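Local coordinates for metallo-beta-lactamase domain-containing protein (Enterococcus faecalis, PDB 2AZ4) that binds two zinc ions in a metallo-beta-lactamase fold and may act as an RNA-binding exonuclease, though its function is not established, at residues Ile392-Ile403 / Leu411-Pro421; Ile101-Thr112 / Phe140-Asn148. One frame throughout, in Å; residues are numbered along the deposited sequence.

Contact 1. Residues Ile392-Ile403 / Leu411-Pro421; sequences IALIEPQVLVPI and LENPYGERILP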
loop_
_atom_site.group_PDB
_atom_site.type_symbol
_atom_site.label_atom_id
_atom_site.label_comp_id
_atom_site.label_asym_id
_atom_site.label_seq_id
_atom_site.Cartn_x
_atom_site.Cartn_y
_atom_site.Cartn_z
ATOM N N ILE A 392 8.449 18.754 0.809
ATOM C CA ILE A 392 8.002 19.947 1.559
ATOM C C ILE A 392 8.549 21.216 0.907
ATOM O O ILE A 392 7.810 22.183 0.728
ATOM C CB ILE A 392 8.424 19.871 3.040
ATOM C CG1 ILE A 392 7.744 18.672 3.727
ATOM C CG2 ILE A 392 8.114 21.214 3.793
ATOM C CD1 ILE A 392 8.428 18.181 4.965
ATOM N N ALA A 393 9.824 21.182 0.500
ATOM C CA ALA A 393 10.429 22.309 -0.221
ATOM C C ALA A 393 9.702 22.632 -1.529
ATOM O O ALA A 393 9.427 23.800 -1.806
ATOM C CB ALA A 393 11.930 22.078 -0.454
ATOM N N LEU A 394 9.363 21.615 -2.329
ATOM C CA LEU A 394 8.623 21.851 -3.569
ATOM C C LEU A 394 7.219 22.404 -3.357
ATOM O O LEU A 394 6.760 23.237 -4.137
ATOM C CB LEU A 394 8.584 20.595 -4.456
ATOM C CG LEU A 394 9.884 20.159 -5.136
ATOM C CD1 LEU A 394 9.801 18.676 -5.450
ATOM C CD2 LEU A 394 10.137 20.972 -6.388
ATOM N N ILE A 395 6.545 21.964 -2.301
ATOM C CA ILE A 395 5.164 22.388 -2.042
ATOM C C ILE A 395 5.066 23.738 -1.296
ATOM O O ILE A 395 4.206 24.549 -1.611
ATOM C CB ILE A 395 4.393 21.299 -1.245
ATOM C CG1 ILE A 395 4.122 20.077 -2.130
ATOM C CG2 ILE A 395 3.105 21.845 -0.642
ATOM C CD1 ILE A 395 3.792 18.814 -1.337
ATOM N N GLU A 396 5.946 23.944 -0.317
ATOM C CA GLU A 396 5.950 25.145 0.552
ATOM C C GLU A 396 4.589 25.276 1.250
ATOM O O GLU A 396 3.817 26.202 0.961
ATOM C CB GLU A 396 6.341 26.429 -0.217
ATOM C CG GLU A 396 7.670 26.356 -1.019
ATOM C CD GLU A 396 8.065 27.717 -1.614
ATOM O OE1 GLU A 396 8.158 28.681 -0.826
ATOM O OE2 GLU A 396 8.264 27.840 -2.859
ATOM N N PRO A 397 4.274 24.312 2.143
ATOM C CA PRO A 397 2.979 24.296 2.804
ATOM C C PRO A 397 2.902 25.413 3.860
ATOM O O PRO A 397 3.887 25.685 4.545
ATOM C CB PRO A 397 2.955 22.917 3.476
ATOM C CG PRO A 397 4.382 22.631 3.776
ATOM C CD PRO A 397 5.125 23.190 2.587
ATOM N N GLN A 398 1.737 26.055 3.957
ATOM C CA GLN A 398 1.523 27.090 4.951
ATOM C C GLN A 398 1.538 26.459 6.336
ATOM O O GLN A 398 2.142 26.994 7.277
ATOM C CB GLN A 398 0.215 27.816 4.680
ATOM C CG GLN A 398 0.191 28.584 3.359
ATOM C CD GLN A 398 -1.169 29.161 3.052
ATOM O OE1 GLN A 398 -1.760 29.841 3.880
ATOM N NE2 GLN A 398 -1.684 28.875 1.862
ATOM N N VAL A 399 0.870 25.311 6.447
ATOM C CA VAL A 399 0.857 24.521 7.666
ATOM C C VAL A 399 1.119 23.061 7.300
ATOM O O VAL A 399 0.492 22.519 6.384
ATOM C CB VAL A 399 -0.496 24.604 8.416
ATOM C CG1 VAL A 399 -0.401 23.841 9.729
ATOM C CG2 VAL A 399 -0.931 26.075 8.677
ATOM N N LEU A 400 2.045 22.442 8.023
ATOM C CA LEU A 400 2.413 21.038 7.832
ATOM C C LEU A 400 1.874 20.207 8.988
ATOM O O LEU A 400 2.052 20.581 10.162
ATOM C CB LEU A 400 3.945 20.928 7.765
ATOM C CG LEU A 400 4.785 19.780 7.162
ATOM C CD1 LEU A 400 5.679 19.150 8.201
ATOM C CD2 LEU A 400 4.037 18.727 6.308
ATOM N N VAL A 401 1.219 19.081 8.665
ATOM C CA VAL A 401 0.772 18.140 9.681
ATOM C C VAL A 401 1.418 16.762 9.465
ATOM O O VAL A 401 0.954 16.019 8.598
ATOM C CB VAL A 401 -0.788 17.957 9.644
ATOM C CG1 VAL A 401 -1.269 17.081 10.815
ATOM C CG2 VAL A 401 -1.489 19.270 9.641
ATOM N N PRO A 402 2.491 16.415 10.220
ATOM C CA PRO A 402 2.978 15.047 10.090
ATOM C C PRO A 402 1.946 14.015 10.555
ATOM O O PRO A 402 1.263 14.214 11.580
ATOM C CB PRO A 402 4.208 15.020 11.002
ATOM C CG PRO A 402 4.623 16.488 11.116
ATOM C CD PRO A 402 3.332 17.197 11.147
ATOM N N ILE A 403 1.823 12.948 9.763
ATOM C CA ILE A 403 0.973 11.799 10.072
ATOM C C ILE A 403 1.705 10.558 9.586
ATOM O O ILE A 403 2.748 10.679 8.965
ATOM C CB ILE A 403 -0.397 11.884 9.375
ATOM C CG1 ILE A 403 -0.215 12.000 7.840
ATOM C CG2 ILE A 403 -1.236 12.997 9.995
ATOM C CD1 ILE A 403 -1.498 11.882 7.039
ATOM N N LEU A 411 9.777 15.941 11.284
ATOM C CA LEU A 411 9.295 16.535 10.041
ATOM C C LEU A 411 9.041 18.041 10.184
ATOM O O LEU A 411 8.057 18.460 10.803
ATOM C CB LEU A 411 8.036 15.809 9.522
ATOM C CG LEU A 411 7.874 15.851 7.998
ATOM C CD1 LEU A 411 8.996 15.059 7.275
ATOM C CD2 LEU A 411 6.479 15.370 7.558
ATOM N N GLU A 412 9.914 18.833 9.561
ATOM C CA GLU A 412 9.940 20.293 9.726
ATOM C C GLU A 412 9.421 21.057 8.518
ATOM O O GLU A 412 9.623 20.640 7.360
ATOM C CB GLU A 412 11.366 20.765 10.028
ATOM C CG GLU A 412 11.834 20.465 11.454
ATOM C CD GLU A 412 13.333 20.624 11.631
ATOM O OE1 GLU A 412 13.920 21.554 11.034
ATOM O OE2 GLU A 412 13.918 19.811 12.382
ATOM N N ASN A 413 8.775 22.189 8.800
ATOM C CA ASN A 413 8.302 23.108 7.777
ATOM C C ASN A 413 9.035 24.469 7.834
ATOM O O ASN A 413 8.621 25.355 8.577
ATOM C CB ASN A 413 6.799 23.320 7.923
ATOM C CG ASN A 413 6.205 24.122 6.787
ATOM O OD1 ASN A 413 6.805 24.265 5.708
ATOM N ND2 ASN A 413 4.996 24.635 7.005
ATOM N N PRO A 414 10.128 24.621 7.055
ATOM C CA PRO A 414 10.806 25.913 6.906
ATOM C C PRO A 414 9.898 27.019 6.373
ATOM O O PRO A 414 10.197 28.186 6.561
ATOM C CB PRO A 414 11.903 25.616 5.867
ATOM C CG PRO A 414 12.157 24.158 5.997
ATOM C CD PRO A 414 10.812 23.564 6.278
ATOM N N TYR A 415 8.796 26.654 5.735
ATOM C CA TYR A 415 8.009 27.598 4.966
ATOM C C TYR A 415 6.815 28.165 5.709
ATOM O O TYR A 415 6.157 29.077 5.218
ATOM C CB TYR A 415 7.577 26.937 3.645
ATOM C CG TYR A 415 8.778 26.418 2.918
ATOM C CD1 TYR A 415 9.589 27.287 2.187
ATOM C CD2 TYR A 415 9.166 25.078 3.028
ATOM C CE1 TYR A 415 10.734 26.835 1.546
ATOM C CE2 TYR A 415 10.324 24.613 2.389
ATOM C CZ TYR A 415 11.098 25.505 1.648
ATOM O OH TYR A 415 12.240 25.091 1.001
ATOM N N GLY A 416 6.540 27.641 6.891
ATOM C CA GLY A 416 5.344 28.051 7.625
ATOM C C GLY A 416 5.269 27.396 8.975
ATOM O O GLY A 416 6.287 27.215 9.645
ATOM N N GLU A 417 4.056 27.036 9.375
ATOM C CA GLU A 417 3.815 26.481 10.697
ATOM C C GLU A 417 3.684 24.958 10.651
ATOM O O GLU A 417 3.710 24.352 9.572
ATOM C CB GLU A 417 2.579 27.132 11.340
ATOM C CG GLU A 417 2.885 28.386 12.184
ATOM C CD GLU A 417 3.466 28.072 13.583
ATOM O OE1 GLU A 417 3.605 26.867 13.948
ATOM O OE2 GLU A 417 3.776 29.047 14.323
ATOM N N ARG A 418 3.579 24.355 11.832
ATOM C CA ARG A 418 3.433 22.919 11.967
ATOM C C ARG A 418 2.466 22.584 13.088
ATOM O O ARG A 418 2.448 23.262 14.123
ATOM C CB ARG A 418 4.785 22.268 12.240
ATOM C CG ARG A 418 4.735 20.752 12.293
ATOM C CD ARG A 418 6.114 20.184 12.488
ATOM N NE ARG A 418 6.625 20.435 13.830
ATOM C CZ ARG A 418 7.820 20.033 14.267
ATOM N NH1 ARG A 418 8.638 19.357 13.470
ATOM N NH2 ARG A 418 8.199 20.301 15.511
ATOM N N ILE A 419 1.666 21.538 12.867
ATOM C CA ILE A 419 0.773 20.983 13.880
ATOM C C ILE A 419 1.078 19.506 14.037
ATOM O O ILE A 419 1.072 18.762 13.051
ATOM C CB ILE A 419 -0.717 21.119 13.474
ATOM C CG1 ILE A 419 -1.147 22.585 13.505
ATOM C CG2 ILE A 419 -1.606 20.265 14.398
ATOM C CD1 ILE A 419 -2.511 22.847 12.908
ATOM N N LEU A 420 1.353 19.090 15.269
ATOM C CA LEU A 420 1.538 17.694 15.592
ATOM C C LEU A 420 0.233 17.220 16.212
ATOM O O LEU A 420 -0.075 17.575 17.358
ATOM C CB LEU A 420 2.699 17.495 16.563
ATOM C CG LEU A 420 4.070 18.050 16.158
ATOM C CD1 LEU A 420 5.075 17.786 17.247
ATOM C CD2 LEU A 420 4.559 17.487 14.833
ATOM N N PRO A 421 -0.548 16.423 15.453
ATOM C CA PRO A 421 -1.909 16.096 15.880
ATOM C C PRO A 421 -1.943 15.008 16.940
ATOM O O PRO A 421 -1.022 14.189 17.047
ATOM C CB PRO A 421 -2.575 15.612 14.589
ATOM C CG PRO A 421 -1.463 15.019 13.788
ATOM C CD PRO A 421 -0.195 15.778 14.172
#
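Asn413 reaches across to Pro397 with its side-chain amide, carried there by a CG set opposite the backbone N (chi1 -173°). ND2 gives one hydrogen to Pro397 O at 2.9 Å, and that oxygen lies close to the amide plane. The carbonyl is met from above its own plane. The other ND2 hydrogen goes to Glu417 O, which also accepts from Leu400 N. The two donors reach this oxygen from opposite faces of the carbonyl plane. The amide is fixed in rotation. Its OD1 takes Tyr415 N at 3.1 Å and closes an Asx turn within the type I turn Asn413-Gly416.

Beyond this turn the chains pair as parallel strands. Glu417 N bonds to Gln398 O (2.8 Å), and Ile419 N to Leu400 O (2.9 Å).

The Tyr415 ring packs on the end of helix 385-395. Glu396 CG sits over one face, 4.0 Å from the centroid, as a CH-pi contact. Pro414 CB lies over the opposite face. Tyr415 OH touches Ala393 CB at 3.4 Å.

Leu400 CD1 meets Leu411 CD2, with the side chains at about a right angle. Leu411 CG meets Ile392 CD1, and Leu411 CB meets Pro402 CG (3.8 Å). Val401 CG1 packs on Pro421 CG.

Helix 385-395 leads into strand 399-403, which separates edge strand 417-418 from strand 212-216 in one mixed sheet of the metallo-beta-lactamase fold. Phe11 of strand 7-13 touches Val401 and Pro421.

Contact 2. Residues Ile101-Thr112 / Phe140-Asn148; sequences INYLDPAVPLYT and FTREMIGLN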
loop_
_atom_site.group_PDB
_atom_site.type_symbol
_atom_site.label_atom_id
_atom_site.label_comp_id
_atom_site.label_asym_id
_atom_site.label_seq_id
_atom_site.Cartn_x
_atom_site.Cartn_y
_atom_site.Cartn_z
ATOM N N ILE A 101 -12.370 -1.750 4.581
ATOM C CA ILE A 101 -13.361 -1.176 3.650
ATOM C C ILE A 101 -14.693 -1.969 3.641
ATOM O O ILE A 101 -15.754 -1.393 3.395
ATOM C CB ILE A 101 -12.845 -0.964 2.202
ATOM C CG1 ILE A 101 -12.342 -2.293 1.592
ATOM C CG2 ILE A 101 -11.778 0.168 2.163
ATOM C CD1 ILE A 101 -12.266 -2.229 0.093
ATOM N N ASN A 102 -14.648 -3.270 3.954
ATOM C CA ASN A 102 -15.893 -4.054 3.940
ATOM C C ASN A 102 -16.855 -3.661 5.054
ATOM O O ASN A 102 -18.043 -4.006 5.004
ATOM C CB ASN A 102 -15.642 -5.553 4.002
ATOM C CG ASN A 102 -15.148 -6.127 2.685
ATOM O OD1 ASN A 102 -14.495 -7.188 2.660
ATOM N ND2 ASN A 102 -15.489 -5.483 1.597
ATOM N N TYR A 103 -16.347 -2.931 6.045
ATOM C CA TYR A 103 -17.218 -2.401 7.108
ATOM C C TYR A 103 -17.853 -1.053 6.755
ATOM O O TYR A 103 -18.721 -0.548 7.482
ATOM C CB TYR A 103 -16.446 -2.280 8.426
ATOM C CG TYR A 103 -16.234 -3.588 9.158
ATOM C CD1 TYR A 103 -16.804 -4.794 8.707
ATOM C CD2 TYR A 103 -15.456 -3.619 10.317
ATOM C CE1 TYR A 103 -16.597 -6.002 9.415
ATOM C CE2 TYR A 103 -15.257 -4.794 11.023
ATOM C CZ TYR A 103 -15.817 -5.977 10.576
ATOM O OH TYR A 103 -15.585 -7.130 11.314
ATOM N N LEU A 104 -17.402 -0.457 5.663
ATOM C CA LEU A 104 -17.982 0.797 5.187
ATOM C C LEU A 104 -19.404 0.567 4.672
ATOM O O LEU A 104 -19.629 -0.273 3.813
ATOM C CB LEU A 104 -17.117 1.439 4.096
ATOM C CG LEU A 104 -17.616 2.802 3.562
ATOM C CD1 LEU A 104 -17.748 3.928 4.645
ATOM C CD2 LEU A 104 -16.829 3.299 2.341
ATOM N N ASP A 105 -20.354 1.313 5.221
ATOM C CA ASP A 105 -21.734 1.348 4.727
ATOM C C ASP A 105 -21.819 1.261 3.180
ATOM O O ASP A 105 -21.359 2.156 2.474
ATOM C CB ASP A 105 -22.388 2.637 5.231
ATOM C CG ASP A 105 -23.879 2.690 4.988
ATOM O OD1 ASP A 105 -24.385 1.837 4.245
ATOM O OD2 ASP A 105 -24.535 3.627 5.507
ATOM N N PRO A 106 -22.416 0.170 2.651
ATOM C CA PRO A 106 -22.642 -0.018 1.208
ATOM C C PRO A 106 -23.213 1.206 0.498
ATOM O O PRO A 106 -22.863 1.457 -0.659
ATOM C CB PRO A 106 -23.656 -1.181 1.146
ATOM C CG PRO A 106 -23.567 -1.852 2.471
ATOM C CD PRO A 106 -22.900 -0.967 3.459
ATOM N N ALA A 107 -24.083 1.957 1.175
ATOM C CA ALA A 107 -24.670 3.194 0.624
ATOM C C ALA A 107 -23.685 4.365 0.499
ATOM O O ALA A 107 -23.918 5.318 -0.249
ATOM C CB ALA A 107 -25.897 3.609 1.442
ATOM N N VAL A 108 -22.574 4.312 1.222
ATOM C CA VAL A 108 -21.584 5.389 1.111
ATOM C C VAL A 108 -20.624 5.030 -0.030
ATOM O O VAL A 108 -20.078 3.955 -0.016
ATOM C CB VAL A 108 -20.823 5.587 2.445
ATOM C CG1 VAL A 108 -19.682 6.623 2.290
ATOM C CG2 VAL A 108 -21.798 6.022 3.532
ATOM N N PRO A 109 -20.452 5.925 -1.037
ATOM C CA PRO A 109 -19.488 5.622 -2.098
ATOM C C PRO A 109 -18.050 5.621 -1.631
ATOM O O PRO A 109 -17.673 6.404 -0.755
ATOM C CB PRO A 109 -19.698 6.748 -3.107
ATOM C CG PRO A 109 -20.321 7.895 -2.296
ATOM C CD PRO A 109 -21.169 7.190 -1.278
ATOM N N LEU A 110 -17.247 4.784 -2.282
ATOM C CA LEU A 110 -15.843 4.583 -1.956
ATOM C C LEU A 110 -15.073 4.784 -3.262
ATOM O O LEU A 110 -15.328 4.087 -4.267
ATOM C CB LEU A 110 -15.606 3.178 -1.390
ATOM C CG LEU A 110 -14.152 2.713 -1.123
ATOM C CD1 LEU A 110 -13.488 3.618 -0.106
ATOM C CD2 LEU A 110 -14.098 1.252 -0.629
ATOM N N TYR A 111 -14.157 5.758 -3.239
ATOM C CA TYR A 111 -13.474 6.244 -4.439
ATOM C C TYR A 111 -12.009 5.896 -4.358
ATOM O O TYR A 111 -11.379 6.010 -3.308
ATOM C CB TYR A 111 -13.610 7.773 -4.619
ATOM C CG TYR A 111 -15.015 8.267 -4.876
ATOM C CD1 TYR A 111 -15.578 8.209 -6.163
ATOM C CD2 TYR A 111 -15.787 8.769 -3.843
ATOM C CE1 TYR A 111 -16.848 8.645 -6.403
ATOM C CE2 TYR A 111 -17.064 9.214 -4.058
ATOM C CZ TYR A 111 -17.589 9.155 -5.338
ATOM O OH TYR A 111 -18.847 9.588 -5.551
ATOM N N THR A 112 -11.450 5.492 -5.481
ATOM C CA THR A 112 -10.047 5.183 -5.516
ATOM C C THR A 112 -9.618 5.202 -6.978
ATOM O O THR A 112 -10.471 5.233 -7.843
ATOM C CB THR A 112 -9.736 3.830 -4.802
ATOM O OG1 THR A 112 -8.336 3.766 -4.529
ATOM C CG2 THR A 112 -10.165 2.612 -5.632
ATOM N N PHE A 140 -15.589 -11.758 -0.693
ATOM C CA PHE A 140 -16.269 -10.554 -1.178
ATOM C C PHE A 140 -15.457 -9.269 -0.910
ATOM O O PHE A 140 -14.940 -9.075 0.189
ATOM C CB PHE A 140 -17.636 -10.449 -0.523
ATOM C CG PHE A 140 -18.335 -9.126 -0.728
ATOM C CD1 PHE A 140 -19.212 -8.950 -1.789
ATOM C CD2 PHE A 140 -18.134 -8.073 0.162
ATOM C CE1 PHE A 140 -19.892 -7.747 -1.966
ATOM C CE2 PHE A 140 -18.797 -6.868 -0.008
ATOM C CZ PHE A 140 -19.682 -6.700 -1.073
ATOM N N THR A 141 -15.360 -8.406 -1.920
ATOM C CA THR A 141 -14.832 -7.055 -1.730
ATOM C C THR A 141 -15.930 -6.079 -2.122
ATOM O O THR A 141 -16.527 -6.219 -3.187
ATOM C CB THR A 141 -13.591 -6.785 -2.573
ATOM O OG1 THR A 141 -12.573 -7.741 -2.258
ATOM C CG2 THR A 141 -13.060 -5.394 -2.295
ATOM N N ARG A 142 -16.206 -5.109 -1.257
ATOM C CA ARG A 142 -17.261 -4.131 -1.516
ATOM C C ARG A 142 -16.973 -3.245 -2.743
ATOM O O ARG A 142 -15.829 -3.201 -3.246
ATOM C CB ARG A 142 -17.573 -3.316 -0.248
ATOM C CG ARG A 142 -16.520 -2.245 0.135
ATOM C CD ARG A 142 -16.861 -0.903 -0.513
ATOM N NE ARG A 142 -17.805 -0.206 0.310
ATOM C CZ ARG A 142 -18.577 0.815 -0.015
ATOM N NH1 ARG A 142 -18.610 1.357 -1.229
ATOM N NH2 ARG A 142 -19.349 1.296 0.946
ATOM N N GLU A 143 -18.020 -2.597 -3.253
ATOM C CA GLU A 143 -17.914 -1.761 -4.457
ATOM C C GLU A 143 -16.903 -0.618 -4.269
ATOM O O GLU A 143 -16.852 -0.003 -3.190
ATOM C CB GLU A 143 -19.286 -1.159 -4.823
ATOM C CG GLU A 143 -20.366 -2.182 -5.154
ATOM C CD GLU A 143 -21.742 -1.566 -5.431
ATOM O OE1 GLU A 143 -21.890 -0.327 -5.367
ATOM O OE2 GLU A 143 -22.677 -2.346 -5.721
ATOM N N MET A 144 -16.116 -0.351 -5.316
ATOM C CA MET A 144 -15.250 0.830 -5.395
ATOM C C MET A 144 -15.534 1.500 -6.731
ATOM O O MET A 144 -15.652 0.824 -7.754
ATOM C CB MET A 144 -13.754 0.430 -5.333
ATOM C CG MET A 144 -13.286 0.021 -3.919
ATOM S SD MET A 144 -11.598 -0.533 -3.845
ATOM C CE MET A 144 -11.850 -2.288 -3.887
ATOM N N ILE A 145 -15.649 2.824 -6.721
ATOM C CA ILE A 145 -15.717 3.602 -7.966
ATOM C C ILE A 145 -14.290 3.873 -8.412
ATOM O O ILE A 145 -13.595 4.719 -7.828
ATOM C CB ILE A 145 -16.509 4.891 -7.784
ATOM C CG1 ILE A 145 -17.959 4.554 -7.407
ATOM C CG2 ILE A 145 -16.522 5.724 -9.081
ATOM C CD1 ILE A 145 -18.743 5.752 -6.859
ATOM N N GLY A 146 -13.842 3.107 -9.412
ATOM C CA GLY A 146 -12.509 3.267 -9.980
ATOM C C GLY A 146 -12.490 4.540 -10.815
ATOM O O GLY A 146 -13.349 4.730 -11.701
ATOM N N LEU A 147 -11.536 5.420 -10.497
ATOM C CA LEU A 147 -11.379 6.721 -11.151
ATOM C C LEU A 147 -10.083 6.781 -11.967
ATOM O O LEU A 147 -9.212 5.927 -11.828
ATOM C CB LEU A 147 -11.345 7.844 -10.091
ATOM C CG LEU A 147 -12.572 7.978 -9.192
ATOM C CD1 LEU A 147 -12.296 9.074 -8.140
ATOM C CD2 LEU A 147 -13.857 8.284 -10.038
ATOM N N ASN A 148 -10.000 7.787 -12.828
ATOM C CA ASN A 148 -8.853 8.053 -13.657
ATOM C C ASN A 148 -7.954 9.075 -12.975
ATOM O O ASN A 148 -8.372 9.803 -12.083
ATOM C CB ASN A 148 -9.314 8.586 -15.038
ATOM C CG ASN A 148 -10.229 7.614 -15.761
ATOM O OD1 ASN A 148 -11.338 7.969 -16.188
ATOM N ND2 ASN A 148 -9.772 6.388 -15.908
HETATM O O HOH W 1 -18.816 2.646 -3.960
#
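Residues Leu110-Thr112 and Ile145-Leu147 pair as parallel strands of a beta-alpha-beta unit, with helix 114-123 in the connection. Three backbone bonds join them: Ile145 N to Leu110 O (2.8 Å), Thr112 N to Ile145 O (3.3 Å) and Leu147 N to Thr112 O (2.9 Å).

Apolar contacts lie on both faces of the pair. Tyr111 CE1 lies 3.5 Å from Ile145 CD1, the two side chains running side by side. Leu147 CD1 adds to this patch obliquely. On the other face Leu110 CD2 lies alongside Met144 CG. Met144 CE then meets Ile101 CD1, and helix 114-123 covers Met144 through Leu120 and Asn121.

The polar side-chain contact is made by Arg142, whose guanidinium bonds to backbone carbonyls of the loop Leu104-Val108. Its CG stands between the backbone N and the carbonyl carbon (chi1 74°), and further bends at chi2 and chi3 fold the chain into the loop. Leu104 CD2 lies over one guanidinium face. NH1 hydrogen-bonds to Glu143 O of its own segment. NE is buried and has no partner in the model. NH2 bonds to Leu104 O at 3.3 Å from above that carbonyl plane, and to Val108 O at 2.9 Å within the carbonyl plane.

Both contacts close a parallel strand pair at the border of a mixed sheet. The sheets differ: strand 145-147 is outermost in one, strand 417-418 in the other. The contacts do not touch. Each is partly buried, but contact 1 lies farther out, its centre about 23 Å from the chain centre against about 17 Å for contact 2, and more of its touching residues are exposed. In contact 1 an asparagine amide ties a short turn to the loop after helix 385-395, and a tyrosine packs on the helix end. In contact 2 a buried arginine holds a loop by its backbone carbonyls. Each has one end near the zinc site without binding metal: Ile403 adjoins His404, and Thr112 lies near His92.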